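Local coordinates for beta-lactamase-related domain-containing protein (Bacteroides dorei DSM 17855, PDB 5TGF) that is probably a hydrolase of the beta-lactamase family, with a natural substrate that is not established, and can bind calcium, at residues Y8-T11 / P12-S15; I17-W20 / M21-Y25; G250-E254 / K255-Q259. All blocks are in the same frame, centred on the assembly; numbering follows the deposited sequence.

Contact 1: Y8-T11 / P12-S15; sequences YDFT and PLDS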
ATOM      1  N   TYR A   8     -22.404  19.150   0.111  1.00 42.98           N
ATOM      2  CA  TYR A   8     -21.090  19.585  -0.319  1.00 33.98           C
ATOM      3  C   TYR A   8     -21.108  19.843  -1.797  1.00 30.44           C
ATOM      4  O   TYR A   8     -21.940  19.269  -2.501  1.00 31.53           O
ATOM      5  CB  TYR A   8     -20.094  18.470  -0.016  1.00 34.04           C
ATOM      6  CG  TYR A   8     -20.122  18.048   1.432  1.00 28.74           C
ATOM      7  CD1 TYR A   8     -19.357  18.708   2.363  1.00 26.96           C
ATOM      8  CD2 TYR A   8     -20.944  17.011   1.868  1.00 31.40           C
ATOM      9  CE1 TYR A   8     -19.357  18.329   3.694  1.00 28.47           C
ATOM     10  CE2 TYR A   8     -20.935  16.616   3.199  1.00 32.63           C
ATOM     11  CZ  TYR A   8     -20.125  17.290   4.096  1.00 29.07           C
ATOM     12  OH  TYR A   8     -20.118  16.959   5.420  1.00 33.41           O
ATOM     13  N   ASP A   9     -20.194  20.673  -2.290  1.00 25.90           N
ATOM     14  CA  ASP A   9     -20.061  20.850  -3.736  1.00 25.74           C
ATOM     15  C   ASP A   9     -18.810  20.140  -4.255  1.00 24.78           C
ATOM     16  O   ASP A   9     -17.712  20.624  -4.045  1.00 21.24           O
ATOM     17  CB  ASP A   9     -20.027  22.342  -4.098  1.00 28.89           C
ATOM     18  CG  ASP A   9     -19.942  22.597  -5.600  1.00 32.60           C
ATOM     19  OD1 ASP A   9     -19.938  21.657  -6.439  1.00 30.87           O
ATOM     20  OD2 ASP A   9     -19.841  23.791  -5.949  1.00 35.63           O
ATOM     21  N   PHE A  10     -18.997  19.010  -4.950  1.00 22.67           N
ATOM     22  CA  PHE A  10     -17.877  18.195  -5.453  1.00 22.71           C
ATOM     23  C   PHE A  10     -17.407  18.547  -6.877  1.00 21.39           C
ATOM     24  O   PHE A  10     -16.545  17.891  -7.412  1.00 22.50           O
ATOM     25  CB  PHE A  10     -18.222  16.705  -5.348  1.00 21.74           C
ATOM     26  CG  PHE A  10     -17.933  16.133  -4.002  1.00 21.91           C
ATOM     27  CD1 PHE A  10     -16.658  15.659  -3.702  1.00 19.46           C
ATOM     28  CD2 PHE A  10     -18.876  16.179  -3.009  1.00 22.00           C
ATOM     29  CE1 PHE A  10     -16.344  15.229  -2.429  1.00 20.49           C
ATOM     30  CE2 PHE A  10     -18.585  15.713  -1.738  1.00 24.62           C
ATOM     31  CZ  PHE A  10     -17.292  15.261  -1.440  1.00 21.93           C
ATOM     32  N   THR A  11     -17.897  19.645  -7.443  1.00 21.40           N
ATOM     33  CA  THR A  11     -17.454  20.098  -8.735  1.00 22.44           C
ATOM     34  C   THR A  11     -15.932  20.218  -8.905  1.00 21.63           C
ATOM     35  O   THR A  11     -15.414  19.834  -9.947  1.00 20.92           O
ATOM     36  CB  THR A  11     -18.096  21.461  -9.080  1.00 26.77           C
ATOM     37  OG1 THR A  11     -19.502  21.289  -9.093  1.00 29.06           O
ATOM     38  CG2 THR A  11     -17.654  21.941 -10.426  1.00 29.28           C
ATOM     39  N   PRO A  12     -15.218  20.803  -7.925  1.00 23.28           N
ATOM     40  CA  PRO A  12     -13.783  20.944  -8.156  1.00 22.57           C
ATOM     41  C   PRO A  12     -13.060  19.569  -8.327  1.00 22.96           C
ATOM     42  O   PRO A  12     -12.118  19.454  -9.121  1.00 24.13           O
ATOM     43  CB  PRO A  12     -13.298  21.693  -6.920  1.00 24.78           C
ATOM     44  CG  PRO A  12     -14.513  22.375  -6.386  1.00 25.87           C
ATOM     45  CD  PRO A  12     -15.624  21.416  -6.645  1.00 25.01           C
ATOM     46  N   LEU A  13     -13.508  18.545  -7.602  1.00 19.01           N
ATOM     47  CA  LEU A  13     -12.915  17.213  -7.737  1.00 19.45           C
ATOM     48  C   LEU A  13     -13.266  16.623  -9.105  1.00 19.72           C
ATOM     49  O   LEU A  13     -12.405  16.123  -9.824  1.00 15.42           O
ATOM     50  CB  LEU A  13     -13.412  16.303  -6.617  1.00 19.46           C
ATOM     51  CG  LEU A  13     -12.910  14.867  -6.609  1.00 20.18           C
ATOM     52  CD1 LEU A  13     -11.401  14.876  -6.417  1.00 24.47           C
ATOM     53  CD2 LEU A  13     -13.588  14.051  -5.510  1.00 20.34           C
ATOM     54  N   ASP A  14     -14.551  16.703  -9.470  1.00 22.02           N
ATOM     55  CA  ASP A  14     -15.019  16.171 -10.757  1.00 22.44           C
ATOM     56  C   ASP A  14     -14.294  16.871 -11.918  1.00 22.40           C
ATOM     57  O   ASP A  14     -13.947  16.242 -12.925  1.00 21.13           O
ATOM     58  CB  ASP A  14     -16.541  16.337 -10.843  1.00 22.98           C
ATOM     59  CG  ASP A  14     -17.150  15.716 -12.110  1.00 27.58           C
ATOM     60  OD1 ASP A  14     -16.780  14.581 -12.501  1.00 28.02           O
ATOM     61  OD2 ASP A  14     -18.084  16.344 -12.659  1.00 27.66           O
ATOM     62  N   SER A  15     -13.985  18.158 -11.762  1.00 23.91           N
ATOM     63  CA  SER A  15     -13.346  18.895 -12.852  1.00 24.22           C
ATOM     64  C   SER A  15     -11.941  18.384 -13.043  1.00 21.44           C
ATOM     65  O   SER A  15     -11.471  18.248 -14.168  1.00 19.79           O
ATOM     66  CB  SER A  15     -13.298  20.409 -12.594  1.00 30.27           C
ATOM     67  OG  SER A  15     -14.577  20.988 -12.743  1.00 43.80           O
TER

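Contact 2: I17-W20 / M21-Y25; sequences ISSW and MDKGY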
ATOM      1  N   ILE A  17     -10.667  15.375 -12.251  1.00 17.19           N
ATOM      2  CA  ILE A  17     -10.654  14.024 -12.817  1.00 18.81           C
ATOM      3  C   ILE A  17     -11.075  14.042 -14.309  1.00 19.31           C
ATOM      4  O   ILE A  17     -10.463  13.380 -15.145  1.00 19.02           O
ATOM      5  CB  ILE A  17     -11.549  13.064 -12.011  1.00 18.29           C
ATOM      6  CG1 ILE A  17     -11.038  12.960 -10.572  1.00 19.49           C
ATOM      7  CG2 ILE A  17     -11.597  11.697 -12.653  1.00 19.05           C
ATOM      8  CD1 ILE A  17     -11.945  12.216  -9.619  1.00 19.20           C
ATOM      9  N   SER A  18     -12.082  14.844 -14.641  1.00 21.86           N
ATOM     10  CA  SER A  18     -12.550  14.930 -16.026  1.00 20.83           C
ATOM     11  C   SER A  18     -11.457  15.457 -16.941  1.00 19.78           C
ATOM     12  O   SER A  18     -11.295  14.968 -18.071  1.00 19.68           O
ATOM     13  CB  SER A  18     -13.815  15.806 -16.121  1.00 20.70           C
ATOM     14  OG  SER A  18     -14.874  15.217 -15.397  1.00 21.80           O
ATOM     15  N   SER A  19     -10.695  16.434 -16.457  1.00 20.65           N
ATOM     16  CA  SER A  19      -9.584  16.969 -17.233  1.00 21.66           C
ATOM     17  C   SER A  19      -8.515  15.910 -17.501  1.00 19.80           C
ATOM     18  O   SER A  19      -7.897  15.911 -18.567  1.00 21.45           O
ATOM     19  CB  SER A  19      -8.936  18.166 -16.511  1.00 27.98           C
ATOM     20  OG  SER A  19      -8.060  17.715 -15.483  1.00 33.86           O
ATOM     21  N   TRP A  20      -8.235  15.039 -16.535  1.00 17.39           N
ATOM     22  CA  TRP A  20      -7.338  13.896 -16.821  1.00 19.06           C
ATOM     23  C   TRP A  20      -7.904  12.976 -17.927  1.00 18.06           C
ATOM     24  O   TRP A  20      -7.167  12.476 -18.763  1.00 18.78           O
ATOM     25  CB  TRP A  20      -7.055  13.050 -15.598  1.00 17.79           C
ATOM     26  CG  TRP A  20      -6.414  13.779 -14.442  1.00 18.33           C
ATOM     27  CD1 TRP A  20      -5.614  14.900 -14.502  1.00 21.61           C
ATOM     28  CD2 TRP A  20      -6.509  13.417 -13.055  1.00 17.81           C
ATOM     29  NE1 TRP A  20      -5.213  15.255 -13.221  1.00 20.72           N
ATOM     30  CE2 TRP A  20      -5.761  14.361 -12.323  1.00 19.55           C
ATOM     31  CE3 TRP A  20      -7.123  12.360 -12.368  1.00 15.51           C
ATOM     32  CZ2 TRP A  20      -5.597  14.267 -10.936  1.00 18.69           C
ATOM     33  CZ3 TRP A  20      -6.999  12.300 -10.968  1.00 16.08           C
ATOM     34  CH2 TRP A  20      -6.286  13.277 -10.270  1.00 17.72           C
HETATM   35  N   MSE A  21      -9.214  12.794 -17.959  1.00 18.62           N
HETATM   36  CA  MSE A  21      -9.835  11.937 -18.977  1.00 19.64           C
HETATM   37  C   MSE A  21      -9.814  12.658 -20.323  1.00 21.36           C
HETATM   38  O   MSE A  21      -9.489  12.059 -21.346  1.00 20.78           O
HETATM   39  CB  MSE A  21     -11.279  11.586 -18.607  1.00 20.75           C
HETATM   40  CG  MSE A  21     -11.413  10.982 -17.190  1.00 22.07           C
HETATM   41 SE   MSE A  21     -10.601   9.182 -17.158  0.73 21.46          SE
HETATM   42  CE  MSE A  21     -10.373   9.081 -15.213  1.00 20.48           C
ATOM     43  N   ASP A  22     -10.097  13.959 -20.323  1.00 22.66           N
ATOM     44  CA  ASP A  22     -10.095  14.728 -21.560  1.00 24.05           C
ATOM     45  C   ASP A  22      -8.705  14.823 -22.191  1.00 25.83           C
ATOM     46  O   ASP A  22      -8.585  14.819 -23.419  1.00 25.34           O
ATOM     47  CB  ASP A  22     -10.659  16.131 -21.324  1.00 27.24           C
ATOM     48  CG  ASP A  22     -12.120  16.113 -20.911  1.00 32.66           C
ATOM     49  OD1 ASP A  22     -12.808  15.108 -21.171  1.00 28.56           O
ATOM     50  OD2 ASP A  22     -12.573  17.073 -20.255  1.00 39.37           O
ATOM     51  N   LYS A  23      -7.645  14.802 -21.377  1.00 25.81           N
ATOM     52  CA  LYS A  23      -6.266  14.821 -21.916  1.00 24.44           C
ATOM     53  C   LYS A  23      -5.723  13.445 -22.263  1.00 22.55           C
ATOM     54  O   LYS A  23      -4.574  13.316 -22.673  1.00 22.64           O
ATOM     55  CB  LYS A  23      -5.312  15.500 -20.937  1.00 29.05           C
ATOM     56  CG  LYS A  23      -5.670  16.945 -20.678  1.00 35.96           C
ATOM     57  CD  LYS A  23      -4.845  17.564 -19.560  1.00 38.62           C
ATOM     58  CE  LYS A  23      -5.477  18.877 -19.153  1.00 41.51           C
ATOM     59  NZ  LYS A  23      -4.859  19.426 -17.923  1.00 49.99           N
ATOM     60  N   GLY A  24      -6.521  12.409 -22.048  1.00 20.80           N
ATOM     61  CA  GLY A  24      -6.131  11.067 -22.424  1.00 22.75           C
ATOM     62  C   GLY A  24      -5.096  10.409 -21.490  1.00 21.61           C
ATOM     63  O   GLY A  24      -4.508   9.399 -21.844  1.00 22.78           O
ATOM     64  N   TYR A  25      -4.860  10.992 -20.321  1.00 19.71           N
ATOM     65  CA  TYR A  25      -3.958  10.374 -19.355  1.00 19.30           C
ATOM     66  C   TYR A  25      -4.456   8.992 -18.908  1.00 15.68           C
ATOM     67  O   TYR A  25      -3.645   8.107 -18.645  1.00 17.30           O
ATOM     68  CB  TYR A  25      -3.794  11.227 -18.116  1.00 18.88           C
ATOM     69  CG  TYR A  25      -3.298  12.652 -18.295  1.00 21.95           C
ATOM     70  CD1 TYR A  25      -2.456  13.010 -19.319  1.00 28.24           C
ATOM     71  CD2 TYR A  25      -3.609  13.601 -17.335  1.00 25.91           C
ATOM     72  CE1 TYR A  25      -1.959  14.310 -19.404  1.00 29.45           C
ATOM     73  CE2 TYR A  25      -3.168  14.898 -17.443  1.00 28.96           C
ATOM     74  CZ  TYR A  25      -2.310  15.230 -18.456  1.00 27.91           C
ATOM     75  OH  TYR A  25      -1.885  16.531 -18.515  1.00 40.03           O
TER
HETATM   76  O   HOH W   1      -5.483  18.191 -15.467  1.00 39.29           O

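Contact 3: G250-E254 / K255-Q259; sequences GEYVE and KALGQ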
ATOM      1  N   GLY A 250      13.711  14.314  -1.136  1.00 19.42           N
ATOM      2  CA  GLY A 250      12.954  13.999  -2.354  1.00 19.77           C
ATOM      3  C   GLY A 250      12.222  12.651  -2.385  1.00 16.49           C
ATOM      4  O   GLY A 250      11.879  12.170  -3.446  1.00 17.10           O
ATOM      5  N   GLU A 251      11.946  12.039  -1.226  1.00 16.09           N
ATOM      6  CA  GLU A 251      11.046  10.877  -1.238  1.00 15.47           C
ATOM      7  C   GLU A 251       9.605  11.394  -1.403  1.00 14.34           C
ATOM      8  O   GLU A 251       9.345  12.604  -1.337  1.00 12.63           O
ATOM      9  CB  GLU A 251      11.207  10.055   0.047  1.00 16.31           C
ATOM     10  CG  GLU A 251      12.622   9.568   0.320  1.00 19.56           C
ATOM     11  CD  GLU A 251      13.104   8.457  -0.613  1.00 23.40           C
ATOM     12  OE1 GLU A 251      12.313   7.841  -1.351  1.00 22.23           O
ATOM     13  OE2 GLU A 251      14.333   8.232  -0.647  1.00 26.52           O
ATOM     14  N   TYR A 252       8.686  10.465  -1.612  1.00 13.83           N
ATOM     15  CA  TYR A 252       7.316  10.793  -2.012  1.00 13.30           C
ATOM     16  C   TYR A 252       6.614  11.818  -1.131  1.00 12.84           C
ATOM     17  O   TYR A 252       5.987  12.734  -1.646  1.00 12.84           O
ATOM     18  CB  TYR A 252       6.480   9.513  -2.131  1.00 13.22           C
ATOM     19  CG  TYR A 252       5.003   9.785  -2.239  1.00 13.07           C
ATOM     20  CD1 TYR A 252       4.379  10.065  -3.457  1.00 14.82           C
ATOM     21  CD2 TYR A 252       4.241   9.757  -1.115  1.00 13.16           C
ATOM     22  CE1 TYR A 252       3.017  10.304  -3.491  1.00 15.64           C
ATOM     23  CE2 TYR A 252       2.893   9.968  -1.156  1.00 15.12           C
ATOM     24  CZ  TYR A 252       2.298  10.292  -2.332  1.00 14.84           C
ATOM     25  OH  TYR A 252       0.945  10.611  -2.243  1.00 17.30           O
ATOM     26  N   VAL A 253       6.705  11.690   0.187  1.00 12.75           N
ATOM     27  CA  VAL A 253       5.961  12.620   1.050  1.00 14.41           C
ATOM     28  C   VAL A 253       6.468  14.083   0.888  1.00 15.48           C
ATOM     29  O   VAL A 253       5.650  15.042   0.800  1.00 14.80           O
ATOM     30  CB  VAL A 253       5.960  12.141   2.511  1.00 15.04           C
ATOM     31  CG1 VAL A 253       5.549  13.236   3.461  1.00 17.59           C
ATOM     32  CG2 VAL A 253       5.080  10.908   2.676  1.00 14.59           C
ATOM     33  N   GLU A 254       7.782  14.252   0.828  1.00 13.91           N
ATOM     34  CA  GLU A 254       8.377  15.588   0.649  1.00 16.68           C
ATOM     35  C   GLU A 254       8.092  16.135  -0.754  1.00 16.41           C
ATOM     36  O   GLU A 254       7.614  17.260  -0.896  1.00 16.80           O
ATOM     37  CB  GLU A 254       9.912  15.596   0.899  1.00 20.66           C
ATOM     38  CG  GLU A 254      10.585  16.961   0.578  1.00 23.72           C
ATOM     39  CD  GLU A 254      12.135  16.894   0.493  1.00 35.07           C
ATOM     40  OE1 GLU A 254      12.732  16.179   1.318  1.00 32.16           O
ATOM     41  OE2 GLU A 254      12.777  17.508  -0.425  1.00 43.41           O
ATOM     42  N   LYS A 255       8.232  15.274  -1.751  1.00 15.74           N
ATOM     43  CA  LYS A 255       8.094  15.658  -3.144  1.00 17.39           C
ATOM     44  C   LYS A 255       6.645  15.905  -3.556  1.00 17.48           C
ATOM     45  O   LYS A 255       6.358  16.853  -4.265  1.00 17.20           O
ATOM     46  CB  LYS A 255       8.712  14.577  -4.048  1.00 20.48           C
ATOM     47  CG  LYS A 255       8.744  14.992  -5.506  1.00 24.11           C
ATOM     48  CD  LYS A 255       9.750  14.180  -6.295  1.00 26.68           C
ATOM     49  CE  LYS A 255       9.458  14.318  -7.773  1.00 31.43           C
ATOM     50  NZ  LYS A 255      10.331  13.420  -8.568  1.00 35.66           N
ATOM     51  N   ALA A 256       5.744  15.049  -3.104  1.00 14.97           N
ATOM     52  CA  ALA A 256       4.332  15.126  -3.474  1.00 15.17           C
ATOM     53  C   ALA A 256       3.480  16.009  -2.586  1.00 13.95           C
ATOM     54  O   ALA A 256       2.501  16.605  -3.057  1.00 16.02           O
ATOM     55  CB  ALA A 256       3.727  13.718  -3.541  1.00 15.43           C
ATOM     56  N   LEU A 257       3.778  16.053  -1.286  1.00 13.76           N
ATOM     57  CA  LEU A 257       2.978  16.811  -0.346  1.00 13.82           C
ATOM     58  C   LEU A 257       3.679  18.005   0.295  1.00 12.82           C
ATOM     59  O   LEU A 257       3.054  18.733   1.079  1.00 16.82           O
ATOM     60  CB  LEU A 257       2.390  15.892   0.752  1.00 13.53           C
ATOM     61  CG  LEU A 257       1.457  14.790   0.277  1.00 14.39           C
ATOM     62  CD1 LEU A 257       2.127  13.425   0.295  1.00 14.83           C
ATOM     63  CD2 LEU A 257       0.201  14.777   1.107  1.00 14.69           C
ATOM     64  N   GLY A 258       4.994  18.127   0.111  1.00 15.77           N
ATOM     65  CA  GLY A 258       5.725  19.231   0.778  1.00 15.73           C
ATOM     66  C   GLY A 258       5.900  19.099   2.271  1.00 18.89           C
ATOM     67  O   GLY A 258       6.133  20.101   2.965  1.00 19.99           O
ATOM     68  N   GLN A 259       5.747  17.898   2.810  1.00 16.61           N
ATOM     69  CA  GLN A 259       5.878  17.707   4.248  1.00 16.70           C
ATOM     70  C   GLN A 259       7.284  17.191   4.538  1.00 17.00           C
ATOM     71  O   GLN A 259       7.803  16.314   3.801  1.00 16.90           O
ATOM     72  CB  GLN A 259       4.844  16.714   4.754  1.00 16.68           C
ATOM     73  CG  GLN A 259       3.412  17.007   4.327  1.00 17.04           C
ATOM     74  CD  GLN A 259       2.882  18.337   4.881  1.00 18.29           C
ATOM     75  OE1 GLN A 259       2.637  18.466   6.067  1.00 18.71           O
ATOM     76  NE2 GLN A 259       2.739  19.317   4.021  1.00 18.18           N
TER

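Contact 1: Y8-T11 / P12-S15
Leu13 lies alongside Phe10 at the start of helix 11-22. Its CB passes 3.6 Å from Phe10 O. CG is anti to the backbone N (chi1 179°), which carries the branch along the Phe10 side chain rather than away from it; the two run side by side and point the same way. At the tip, Leu13 CD2 meets Phe10 CD1 at 3.9 Å, at the edge of the ring and near its plane. Phe41 of strand 38-46 and Ile336 of helix 328-337 are among the apolar neighbours of this pair.

Phe10 holds the N-cap position, and its carbonyl starts the helix: Asp14 N bonds to Phe10 O at 3.1 Å and is almost straight (174°). At the next residue, Thr11 O is gripped twice, by Ser15 N at 2.9 Å and by Ser15 OG at 3.1 Å, the hydroxyl coming from above the carbonyl plane. Asp9 OD1 receives Thr11 OG1 (2.7 Å) on its syn lone pair and Thr11 N (3.0 Å), an Asx turn, from above the carboxylate plane. Two donors on one oxygen should limit the carboxylate's rotation; these donors and the nearby helix N-terminus would probably favour its charged form.

Contact 2: I17-W20 / M21-Y25
Trp20 and Tyr25 meet where helix 11-22 ends, Trp20 CD1 lying in the plane of the Tyr25 ring at its edge, 3.7 Å from Tyr25 CD2. The tyrosine and the five-membered indole ring are oblique, with planes at 42° and centroids 5.8 Å apart. Lys23 CB sits 3.8 Å above the centre of one Tyr25 face, and Ile17 CA lies over one face of the indole, towards its rim. Phe320 stacks on Tyr25; both Phe320 and Phe306 meet Trp20 edge-to-face.

The turn that brings Tyr25 back is a Schellman motif: Gly24 takes positive phi (76°), Gly24 N bonds to Met21 O at 3.1 Å, and Tyr25 N makes a weak bond to Trp20 O at 3.2 Å. On another side of the helix, the selenomethionine Met21 bends at chi2 (-69°) and runs alongside Ile17, with Met21 CE 3.9 Å from Ile17 CG2.

The polar link is indirect. Lys23, extended beyond CG, runs back along the last turn, and one water accepts from Lys23 NZ (2.8 Å) while donating to Ser19 OG (2.6 Å). The Ser19 hydroxyl thus donates to Ile16 O and accepts from the water. Through this solvent relay the ammonium group is coupled to the hydroxyl, which probably eases its charge.

Contact 3: G250-E254 / K255-Q259
Ala256 CB lies over one face of the Tyr252 ring, a CH-pi contact: it is 3.9 Å from the ring centroid, 28° off the normal, and closest to Tyr252 CE1 at 3.5 Å. Having Tyr252 CG anti to the backbone N (chi1 167°) puts the ring beside the residue one turn on, with its face on the Ala256 methyl.

Two further apolar contacts follow. Leu257 CD1 approaches Tyr252 CE2 obliquely at 3.8 Å, close to the phenol end of the ring. Val253 CG1 touches Gln259 CB at 3.8 Å, linking the first turn to the second residue past the helix.

The backbone bonds show how short the helix is. Lys255 N to Glu251 O, from the N-cap residue, and Ala256 N to Tyr252 O (2.7 Å) are regular i to i+4 bonds. At the C-terminal end, Gly258 adopts positive phi and its N still reaches Glu254 O, but from above the carbonyl plane. Val253 O takes Leu257 N together with a weak bond from Gln259 N, as the chain turns off. A CA-H...O contact, Glu254 CA to Gln259 O at 3.3 Å, shows the outgoing chain lying close to the helix.

A side-chain to backbone bond lies at each end, the N-terminal one, Gly250 N to Glu254 OE1, weak. Gln259, bent at chi2, turns its amide back so that NE2 meets Leu257 O at 3.0 Å, nearly straight (170°) and with the oxygen close to the amide plane.

Helix 252-257 lies beside strand 270-274, the outermost strand at one edge of the six-stranded sheet: Tyr252 OH bonds to Glu272, while Val253 packs on Trp270 and Gln259 on Leu273. Phe323 and Pro327 approach Tyr252 from the segment leading into helix 328-337.

Contacts 1 and 2 follow each other along helix 11-22, the first at its N-terminal cap and the second at its C-terminal Schellman turn, with centres about 15 Å apart. Contact 3 comes much later in the chain, on helix 252-257, its centre about 25 Å from that of contact 1 and about 24 Å from that of contact 2; it touches neither. Contacts 1 and 2 pack on strand 38-46, contact 3 on strand 270-274. Helix 328-337 touches contacts 1 and 2, while the chain just before it (Phe323, Pro327) touches contact 3. The two helices thus pack at opposite edges of the central antiparallel sheet, consistent with a beta-lactamase-type fold, and none of the contacts belongs to the calcium site.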